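Local structure of CBS domain-containing protein (Listeria monocytogenes, 6XNU) at residues L50-K55 / S59-L64; H71-A76 / F128-D133; R118-L123 / R145-Q150. The protein binds the bacterial second messenger c-di-AMP, probably through its pair of CBS domains, and takes part in controlling (p)ppGpp and c-di-AMP homeostasis. All blocks are in the same frame, centred on the assembly; numbering follows the deposited sequence.

Interaction 1: L50-K55 / S59-L64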
loop_
_atom_site.group_PDB
_atom_site.type_symbol
_atom_site.label_atom_id
_atom_site.label_comp_id
_atom_site.label_asym_id
_atom_site.label_seq_id
_atom_site.Cartn_x
_atom_site.Cartn_y
_atom_site.Cartn_z
ATOM N N LEU A 50 8.754 9.656 8.080
ATOM C CA LEU A 50 8.940 9.489 6.644
ATOM C C LEU A 50 10.122 8.575 6.352
ATOM O O LEU A 50 10.076 7.747 5.431
ATOM C CB LEU A 50 9.136 10.863 5.994
ATOM C CG LEU A 50 8.428 11.190 4.685
ATOM C CD1 LEU A 50 6.955 10.771 4.676
ATOM C CD2 LEU A 50 8.570 12.693 4.426
ATOM N N LEU A 51 11.190 8.708 7.137
ATOM C CA LEU A 51 12.348 7.838 6.976
ATOM C C LEU A 51 11.981 6.388 7.257
ATOM O O LEU A 51 12.296 5.494 6.466
ATOM C CB LEU A 51 13.471 8.304 7.897
ATOM C CG LEU A 51 14.712 7.427 8.033
ATOM C CD1 LEU A 51 15.483 7.403 6.724
ATOM C CD2 LEU A 51 15.580 7.957 9.169
ATOM N N VAL A 52 11.296 6.139 8.378
ATOM C CA VAL A 52 10.903 4.771 8.710
ATOM C C VAL A 52 10.017 4.191 7.616
ATOM O O VAL A 52 10.217 3.059 7.159
ATOM C CB VAL A 52 10.202 4.725 10.081
ATOM C CG1 VAL A 52 9.652 3.319 10.325
ATOM C CG2 VAL A 52 11.155 5.137 11.180
ATOM N N LEU A 53 9.013 4.956 7.185
ATOM C CA LEU A 53 8.117 4.478 6.134
ATOM C C LEU A 53 8.879 4.149 4.860
ATOM O O LEU A 53 8.590 3.153 4.195
ATOM C CB LEU A 53 7.054 5.529 5.834
ATOM C CG LEU A 53 5.850 5.538 6.771
ATOM C CD1 LEU A 53 5.223 6.917 6.702
ATOM C CD2 LEU A 53 4.841 4.454 6.395
ATOM N N THR A 54 9.848 4.984 4.500
ATOM C CA THR A 54 10.543 4.788 3.232
ATOM C C THR A 54 11.377 3.513 3.235
ATOM O O THR A 54 11.442 2.808 2.224
ATOM C CB THR A 54 11.409 6.004 2.937
ATOM O OG1 THR A 54 10.566 7.159 2.839
ATOM C CG2 THR A 54 12.171 5.820 1.622
ATOM N N LYS A 55 12.003 3.186 4.368
ATOM C CA LYS A 55 12.911 2.044 4.432
ATOM C C LYS A 55 12.219 0.721 4.736
ATOM O O LYS A 55 12.778 -0.335 4.418
ATOM C CB LYS A 55 13.993 2.287 5.493
ATOM C CG LYS A 55 15.008 3.360 5.128
ATOM C CD LYS A 55 15.665 3.056 3.791
ATOM C CE LYS A 55 17.127 3.475 3.786
ATOM N NZ LYS A 55 17.779 3.113 2.497
ATOM N N SER A 59 3.479 0.531 3.403
ATOM C CA SER A 59 2.972 1.867 3.100
ATOM C C SER A 59 2.230 2.502 4.275
ATOM O O SER A 59 2.073 3.728 4.306
ATOM C CB SER A 59 2.069 1.826 1.864
ATOM O OG SER A 59 0.822 1.239 2.149
ATOM N N VAL A 60 1.768 1.700 5.226
ATOM C CA VAL A 60 1.127 2.172 6.450
ATOM C C VAL A 60 1.776 1.433 7.606
ATOM O O VAL A 60 1.942 0.210 7.534
ATOM C CB VAL A 60 -0.393 1.915 6.439
ATOM C CG1 VAL A 60 -1.024 2.358 7.753
ATOM C CG2 VAL A 60 -1.064 2.610 5.263
ATOM N N ILE A 61 2.136 2.160 8.667
ATOM C CA ILE A 61 2.781 1.528 9.821
ATOM C C ILE A 61 2.079 1.928 11.108
ATOM O O ILE A 61 1.445 2.991 11.179
ATOM C CB ILE A 61 4.280 1.864 9.906
ATOM C CG1 ILE A 61 4.513 3.374 10.047
ATOM C CG2 ILE A 61 5.038 1.286 8.710
ATOM C CD1 ILE A 61 5.987 3.777 10.194
ATOM N N PRO A 62 2.175 1.109 12.145
ATOM C CA PRO A 62 1.538 1.448 13.420
ATOM C C PRO A 62 2.298 2.530 14.166
ATOM O O PRO A 62 3.513 2.697 14.020
ATOM C CB PRO A 62 1.563 0.121 14.188
ATOM C CG PRO A 62 2.656 -0.677 13.547
ATOM C CD PRO A 62 2.622 -0.293 12.092
ATOM N N VAL A 63 1.549 3.269 14.977
ATOM C CA VAL A 63 2.106 4.232 15.917
ATOM C C VAL A 63 1.857 3.682 17.315
ATOM O O VAL A 63 0.708 3.412 17.677
ATOM C CB VAL A 63 1.475 5.622 15.751
ATOM C CG1 VAL A 63 2.116 6.596 16.702
ATOM C CG2 VAL A 63 1.613 6.113 14.317
ATOM N N LEU A 64 2.931 3.486 18.075
ATOM C CA LEU A 64 2.885 2.899 19.406
ATOM C C LEU A 64 3.263 3.934 20.455
ATOM O O LEU A 64 3.855 4.971 20.147
ATOM C CB LEU A 64 3.843 1.709 19.513
ATOM C CG LEU A 64 3.716 0.636 18.429
ATOM C CD1 LEU A 64 4.660 -0.521 18.757
ATOM C CD2 LEU A 64 2.279 0.181 18.306
#

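Interaction 2: H71-A76 / F128-D133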
loop_
_atom_site.group_PDB
_atom_site.type_symbol
_atom_site.label_atom_id
_atom_site.label_comp_id
_atom_site.label_asym_id
_atom_site.label_seq_id
_atom_site.Cartn_x
_atom_site.Cartn_y
_atom_site.Cartn_z
ATOM N N HIS A 71 -1.736 2.979 19.089
ATOM C CA HIS A 71 -2.495 4.226 19.114
ATOM C C HIS A 71 -2.975 4.694 17.752
ATOM O O HIS A 71 -3.978 5.406 17.680
ATOM C CB HIS A 71 -1.657 5.362 19.722
ATOM C CG HIS A 71 -1.510 5.276 21.209
ATOM N ND1 HIS A 71 -2.120 6.165 22.067
ATOM C CD2 HIS A 71 -0.816 4.414 21.988
ATOM C CE1 HIS A 71 -1.818 5.847 23.315
ATOM N NE2 HIS A 71 -1.031 4.786 23.297
ATOM N N GLY A 72 -2.291 4.334 16.673
ATOM C CA GLY A 72 -2.685 4.893 15.394
ATOM C C GLY A 72 -1.945 4.228 14.257
ATOM O O GLY A 72 -1.106 3.345 14.458
ATOM N N LEU A 73 -2.291 4.668 13.051
ATOM C CA LEU A 73 -1.682 4.220 11.806
ATOM C C LEU A 73 -1.272 5.457 11.033
ATOM O O LEU A 73 -1.990 6.462 11.044
ATOM C CB LEU A 73 -2.651 3.378 10.973
ATOM C CG LEU A 73 -3.146 2.058 11.575
ATOM C CD1 LEU A 73 -4.263 1.478 10.728
ATOM C CD2 LEU A 73 -1.981 1.087 11.688
ATOM N N ILE A 74 -0.109 5.400 10.385
ATOM C CA ILE A 74 0.401 6.559 9.666
ATOM C C ILE A 74 0.981 6.128 8.323
ATOM O O ILE A 74 1.550 5.041 8.181
ATOM C CB ILE A 74 1.438 7.342 10.512
ATOM C CG1 ILE A 74 1.721 8.721 9.911
ATOM C CG2 ILE A 74 2.726 6.540 10.689
ATOM C CD1 ILE A 74 2.570 9.604 10.831
ATOM N N SER A 75 0.816 7.000 7.330
ATOM C CA SER A 75 1.308 6.770 5.979
ATOM C C SER A 75 1.978 8.032 5.460
ATOM O O SER A 75 1.817 9.124 6.006
ATOM C CB SER A 75 0.178 6.388 5.030
ATOM O OG SER A 75 -0.665 7.510 4.813
ATOM N N ALA A 76 2.716 7.876 4.358
ATOM C CA ALA A 76 3.315 9.036 3.710
ATOM C C ALA A 76 2.263 10.023 3.220
ATOM O O ALA A 76 2.496 11.239 3.255
ATOM C CB ALA A 76 4.198 8.594 2.543
ATOM N N PHE A 128 -4.491 -4.680 5.696
ATOM C CA PHE A 128 -4.036 -5.434 6.854
ATOM C C PHE A 128 -4.797 -4.932 8.061
ATOM O O PHE A 128 -5.349 -3.829 8.058
ATOM C CB PHE A 128 -2.527 -5.299 7.105
ATOM C CG PHE A 128 -2.103 -3.918 7.529
ATOM C CD1 PHE A 128 -1.794 -2.960 6.576
ATOM C CD2 PHE A 128 -2.010 -3.580 8.872
ATOM C CE1 PHE A 128 -1.402 -1.684 6.956
ATOM C CE2 PHE A 128 -1.626 -2.312 9.256
ATOM C CZ PHE A 128 -1.320 -1.368 8.300
ATOM N N VAL A 129 -4.810 -5.762 9.093
ATOM C CA VAL A 129 -5.438 -5.413 10.361
ATOM C C VAL A 129 -4.481 -5.747 11.490
ATOM O O VAL A 129 -3.885 -6.826 11.515
ATOM C CB VAL A 129 -6.785 -6.131 10.553
ATOM C CG1 VAL A 129 -7.395 -5.751 11.904
ATOM C CG2 VAL A 129 -7.731 -5.743 9.440
ATOM N N CYS A 130 -4.367 -4.828 12.441
ATOM C CA CYS A 130 -3.445 -4.996 13.549
ATOM C C CYS A 130 -4.005 -5.993 14.561
ATOM O O CYS A 130 -5.215 -6.036 14.795
ATOM C CB CYS A 130 -3.237 -3.650 14.216
ATOM S SG CYS A 130 -2.184 -2.546 13.238
ATOM N N VAL A 131 -3.115 -6.791 15.156
ATOM C CA VAL A 131 -3.448 -7.714 16.246
ATOM C C VAL A 131 -2.931 -7.114 17.547
ATOM O O VAL A 131 -1.784 -6.659 17.615
ATOM C CB VAL A 131 -2.840 -9.108 16.017
ATOM C CG1 VAL A 131 -3.240 -10.064 17.131
ATOM C CG2 VAL A 131 -3.273 -9.673 14.661
ATOM N N VAL A 132 -3.784 -7.093 18.577
ATOM C CA VAL A 132 -3.413 -6.550 19.881
ATOM C C VAL A 132 -3.926 -7.507 20.939
ATOM O O VAL A 132 -4.824 -8.313 20.692
ATOM C CB VAL A 132 -3.975 -5.127 20.145
ATOM C CG1 VAL A 132 -3.533 -4.135 19.046
ATOM C CG2 VAL A 132 -5.488 -5.157 20.278
ATOM N N ASP A 133 -3.340 -7.426 22.124
ATOM C CA ASP A 133 -3.871 -8.242 23.208
ATOM C C ASP A 133 -4.890 -7.401 23.987
ATOM O O ASP A 133 -5.222 -6.276 23.600
ATOM C CB ASP A 133 -2.716 -8.821 24.027
ATOM C CG ASP A 133 -2.150 -7.853 25.012
ATOM O OD1 ASP A 133 -2.496 -6.668 24.929
ATOM O OD2 ASP A 133 -1.365 -8.283 25.887
#

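Interaction 3: R118-L123 / R145-Q150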
loop_
_atom_site.group_PDB
_atom_site.type_symbol
_atom_site.label_atom_id
_atom_site.label_comp_id
_atom_site.label_asym_id
_atom_site.label_seq_id
_atom_site.Cartn_x
_atom_site.Cartn_y
_atom_site.Cartn_z
ATOM N N ARG A 118 -15.094 -12.668 10.938
ATOM C CA ARG A 118 -14.908 -11.247 11.205
ATOM C C ARG A 118 -13.572 -10.764 10.664
ATOM O O ARG A 118 -13.469 -9.624 10.195
ATOM C CB ARG A 118 -15.010 -10.945 12.697
ATOM C CG ARG A 118 -15.170 -9.451 12.968
ATOM C CD ARG A 118 -14.533 -9.036 14.278
ATOM N NE ARG A 118 -14.266 -7.603 14.336
ATOM C CZ ARG A 118 -13.160 -7.077 14.853
ATOM N NH1 ARG A 118 -12.219 -7.872 15.345
ATOM N NH2 ARG A 118 -12.991 -5.762 14.875
ATOM N N ILE A 119 -12.550 -11.622 10.697
ATOM C CA ILE A 119 -11.242 -11.230 10.179
ATOM C C ILE A 119 -11.310 -11.069 8.666
ATOM O O ILE A 119 -10.861 -10.061 8.109
ATOM C CB ILE A 119 -10.171 -12.251 10.604
ATOM C CG1 ILE A 119 -9.877 -12.096 12.100
ATOM C CG2 ILE A 119 -8.887 -12.071 9.781
ATOM C CD1 ILE A 119 -9.003 -13.187 12.683
ATOM N N VAL A 120 -11.920 -12.039 7.985
ATOM C CA VAL A 120 -12.068 -11.937 6.535
ATOM C C VAL A 120 -12.898 -10.712 6.168
ATOM O O VAL A 120 -12.603 -10.011 5.193
ATOM C CB VAL A 120 -12.680 -13.234 5.976
ATOM C CG1 VAL A 120 -12.940 -13.097 4.486
ATOM C CG2 VAL A 120 -11.752 -14.407 6.254
ATOM N N HIS A 121 -13.937 -10.426 6.957
ATOM C CA HIS A 121 -14.767 -9.252 6.713
ATOM C C HIS A 121 -13.964 -7.958 6.826
ATOM O O HIS A 121 -14.133 -7.038 6.015
ATOM C CB HIS A 121 -15.938 -9.246 7.698
ATOM C CG HIS A 121 -16.813 -8.038 7.594
ATOM N ND1 HIS A 121 -17.720 -7.861 6.571
ATOM C CD2 HIS A 121 -16.925 -6.946 8.388
ATOM C CE1 HIS A 121 -18.351 -6.713 6.738
ATOM N NE2 HIS A 121 -17.888 -6.138 7.834
ATOM N N LEU A 122 -13.101 -7.854 7.841
ATOM C CA LEU A 122 -12.282 -6.651 7.987
ATOM C C LEU A 122 -11.323 -6.493 6.812
ATOM O O LEU A 122 -11.062 -5.370 6.356
ATOM C CB LEU A 122 -11.509 -6.704 9.301
ATOM C CG LEU A 122 -12.361 -6.563 10.561
ATOM C CD1 LEU A 122 -11.506 -6.751 11.793
ATOM C CD2 LEU A 122 -13.051 -5.209 10.581
ATOM N N LEU A 123 -10.794 -7.607 6.306
ATOM C CA LEU A 123 -9.819 -7.550 5.228
ATOM C C LEU A 123 -10.433 -7.108 3.906
ATOM O O LEU A 123 -9.687 -6.842 2.959
ATOM C CB LEU A 123 -9.126 -8.912 5.079
ATOM C CG LEU A 123 -8.194 -9.254 6.252
ATOM C CD1 LEU A 123 -7.742 -10.712 6.206
ATOM C CD2 LEU A 123 -6.998 -8.309 6.289
ATOM N N ARG A 145 -2.924 -11.400 2.137
ATOM C CA ARG A 145 -2.218 -12.428 1.376
ATOM C C ARG A 145 -2.633 -13.835 1.795
ATOM O O ARG A 145 -2.750 -14.724 0.944
ATOM C CB ARG A 145 -0.709 -12.255 1.526
ATOM C CG ARG A 145 0.093 -13.331 0.815
ATOM C CD ARG A 145 1.533 -12.889 0.669
ATOM N NE ARG A 145 2.326 -13.829 -0.116
ATOM C CZ ARG A 145 2.935 -14.891 0.392
ATOM N NH1 ARG A 145 2.838 -15.153 1.690
ATOM N NH2 ARG A 145 3.637 -15.692 -0.400
ATOM N N VAL A 146 -2.856 -14.066 3.098
ATOM C CA VAL A 146 -3.208 -15.415 3.540
ATOM C C VAL A 146 -4.516 -15.860 2.890
ATOM O O VAL A 146 -4.673 -17.030 2.526
ATOM C CB VAL A 146 -3.281 -15.493 5.083
ATOM C CG1 VAL A 146 -4.343 -14.552 5.643
ATOM C CG2 VAL A 146 -3.564 -16.924 5.524
ATOM N N VAL A 147 -5.461 -14.935 2.709
ATOM C CA VAL A 147 -6.737 -15.309 2.099
ATOM C C VAL A 147 -6.541 -15.606 0.618
ATOM O O VAL A 147 -7.114 -16.564 0.078
ATOM C CB VAL A 147 -7.787 -14.207 2.320
ATOM C CG1 VAL A 147 -9.107 -14.583 1.632
ATOM C CG2 VAL A 147 -8.004 -13.960 3.839
ATOM N N LEU A 148 -5.708 -14.811 -0.060
ATOM C CA LEU A 148 -5.410 -15.103 -1.461
ATOM C C LEU A 148 -4.726 -16.458 -1.605
ATOM O O LEU A 148 -4.990 -17.192 -2.563
ATOM C CB LEU A 148 -4.541 -13.997 -2.065
ATOM C CG LEU A 148 -5.299 -12.903 -2.815
ATOM C CD1 LEU A 148 -5.915 -13.440 -4.125
ATOM C CD2 LEU A 148 -6.369 -12.291 -1.942
ATOM N N LYS A 149 -3.839 -16.806 -0.666
ATOM C CA LYS A 149 -3.215 -18.126 -0.697
ATOM C C LYS A 149 -4.267 -19.214 -0.576
ATOM O O LYS A 149 -4.208 -20.232 -1.277
ATOM C CB LYS A 149 -2.198 -18.265 0.436
ATOM C CG LYS A 149 -0.859 -17.616 0.141
ATOM C CD LYS A 149 0.081 -17.721 1.339
ATOM C CE LYS A 149 0.515 -19.155 1.613
ATOM N NZ LYS A 149 1.321 -19.249 2.879
ATOM N N GLN A 150 -5.246 -19.005 0.303
ATOM C CA GLN A 150 -6.300 -19.999 0.471
ATOM C C GLN A 150 -7.168 -20.107 -0.780
ATOM O O GLN A 150 -7.569 -21.216 -1.167
ATOM C CB GLN A 150 -7.137 -19.646 1.695
ATOM C CG GLN A 150 -6.361 -19.828 2.988
ATOM C CD GLN A 150 -7.120 -19.309 4.200
ATOM O OE1 GLN A 150 -8.005 -18.455 4.073
ATOM N NE2 GLN A 150 -6.775 -19.819 5.384
#

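Interaction 1: L50-K55 / S59-L64
L53 and I61 illustrate how a helix can be laid against a strand by a handful of branched side chains. The axes of helix segment 50-55 and strand 60-64 come to 9.2 Å, with 134° between their N-to-C directions, and the gap is filled by aliphatic groups that cross obliquely. I61 aims its CB at the helix and holds CG1 between its own backbone N and carbonyl carbon (chi1 60°); the chain then runs on extended, carrying CD1 to the helix surface. There CD1 meets V52 CG1 at 3.7 Å and L53 CG at 3.9 Å, so that one methyl touches two successive helix residues. L53 answers with CD2, which lies against both branches of I61, 3.8 Å from I61 CG1 and 3.9 Å from I61 CG2. The same methyl reaches 3.5 Å from S59 O, a van der Waals approach to a carbonyl oxygen of the connecting chain. Away from the strand, T54 OG1 hydrogen-bonds to L50 O at 2.7 Å, while T54's backbone N grips that oxygen from the opposite face of the carbonyl plane. I61 also packs on V40 and I74 of the flanking strands, and L53 on I79 of helix 76-82. The arrangement is that of a beta-alpha-beta unit, strand 40-41, helix 46-56 and strand 60-64, with the helix covering its own parallel strands, as in CBS domains.

Interaction 2: H71-A76 / F128-D133
L73, on strand 70-75, reaches F128 and C130 of strand 128-132. H71 leads the segment, its NE2 hydrogen-bonded to D65 OD2. H71 and G72 then both face V63 of the adjacent strand, a classic beta bulge; the helix-like backbone of H71 (psi -27°) inserts an extra residue opposite V63, just ahead of L73. L73 itself points its CB at the other strand, with CG anti to the carbonyl carbon (chi1 -63°), and a single methyl, CD2, does the touching. It lies 4.0 Å from C130 SG and 4.2 Å from F128 CE2. Against F128 the methyl comes in at the ring edge, near the ring plane, and not over a face; the two side chains pass alongside, running in opposing directions. F128 CB points to one side of L73; with CG set between the backbone N and the carbonyl carbon (chi1 68°), the ring end is carried nearer. Such a meeting is that of two sheets packed through their side chains: the nearest CA atoms, of L73 and C130, are 9.5 Å apart, too far for strand pairing. It is consistent with the paired CBS domains of a Bateman module, in which the sheets of the two repeats face each other. V60 joins the same cluster, touching both L73 and F128. Next along the strand, I74 turns to I61 and V63 of its own sheet. S75 takes the N-cap position of helix 76-82, its OG hydrogen-bonded to M78 N, and A76, in the first turn of that helix, packs on A76 of the second subunit.

Interaction 3: R118-L123 / R145-Q150
With chi1 at 178°, V147 sets CG1 anti to its backbone N and CG2 anti to its carbonyl carbon, and it is CG2 that meets the facing helix; L123, with CG likewise anti to its carbonyl carbon (chi1 -69°), brings CD1 to the same point. The two methyls, L123 CD1 and V147 CG2, lie 4.0 Å apart, the side chains crossing at a slant with CB of each residue directed to the other helix. One turn earlier, V120 adds a looser touch, its CG2 4.5 Å from V147 CG2. A single methyl of V147 thus faces two residues spaced three apart on helix 116-125, and the backbones come nearest between V120 CA and V147 CA, at 7.7 Å. Both segments fall within the CBS domain, and L123 also reaches down to V129 of the sheet. The second subunit continues the apolar patch: its V151 packs on V120 and its L148 on L123, while its D125 forms a salt bridge with R145. The charged chains lie off the patch and have aliphatic neighbours of their own helix over one face: L122 CD1 sits 3.5 Å above the centre of the R118 guanidinium, and K149 CD lies 3.7 Å above the plane of the R145 guanidinium, displaced toward its rim. Between the helices the meeting is entirely aliphatic and small, without polar atoms to fix a direction. Its cohesion therefore comes from dispersion and the burial of methyls, and what specificity it has rests on shape.

From the N terminus, interaction 1 closes first, across the short connection from helix 46-56 to strand 60-64. The chain then enters strand 70-75, paired with strand 60-64 in one sheet, and here interaction 2 opens; L53 CD1 already packs on A76 N, 3.6 Å away. Interaction 2 stays open for 51 residues and closes at strand 128-132, tying one sheet to the other. Before it closes, interaction 3 begins at helix 116-125, and it ends at helix 145-161, so the two cross, neither nesting within the other. V129, packed on L122 and L123, joins them. Interactions 1 and 3, with centres 23 Å apart, do not touch, yet both reach the second subunit.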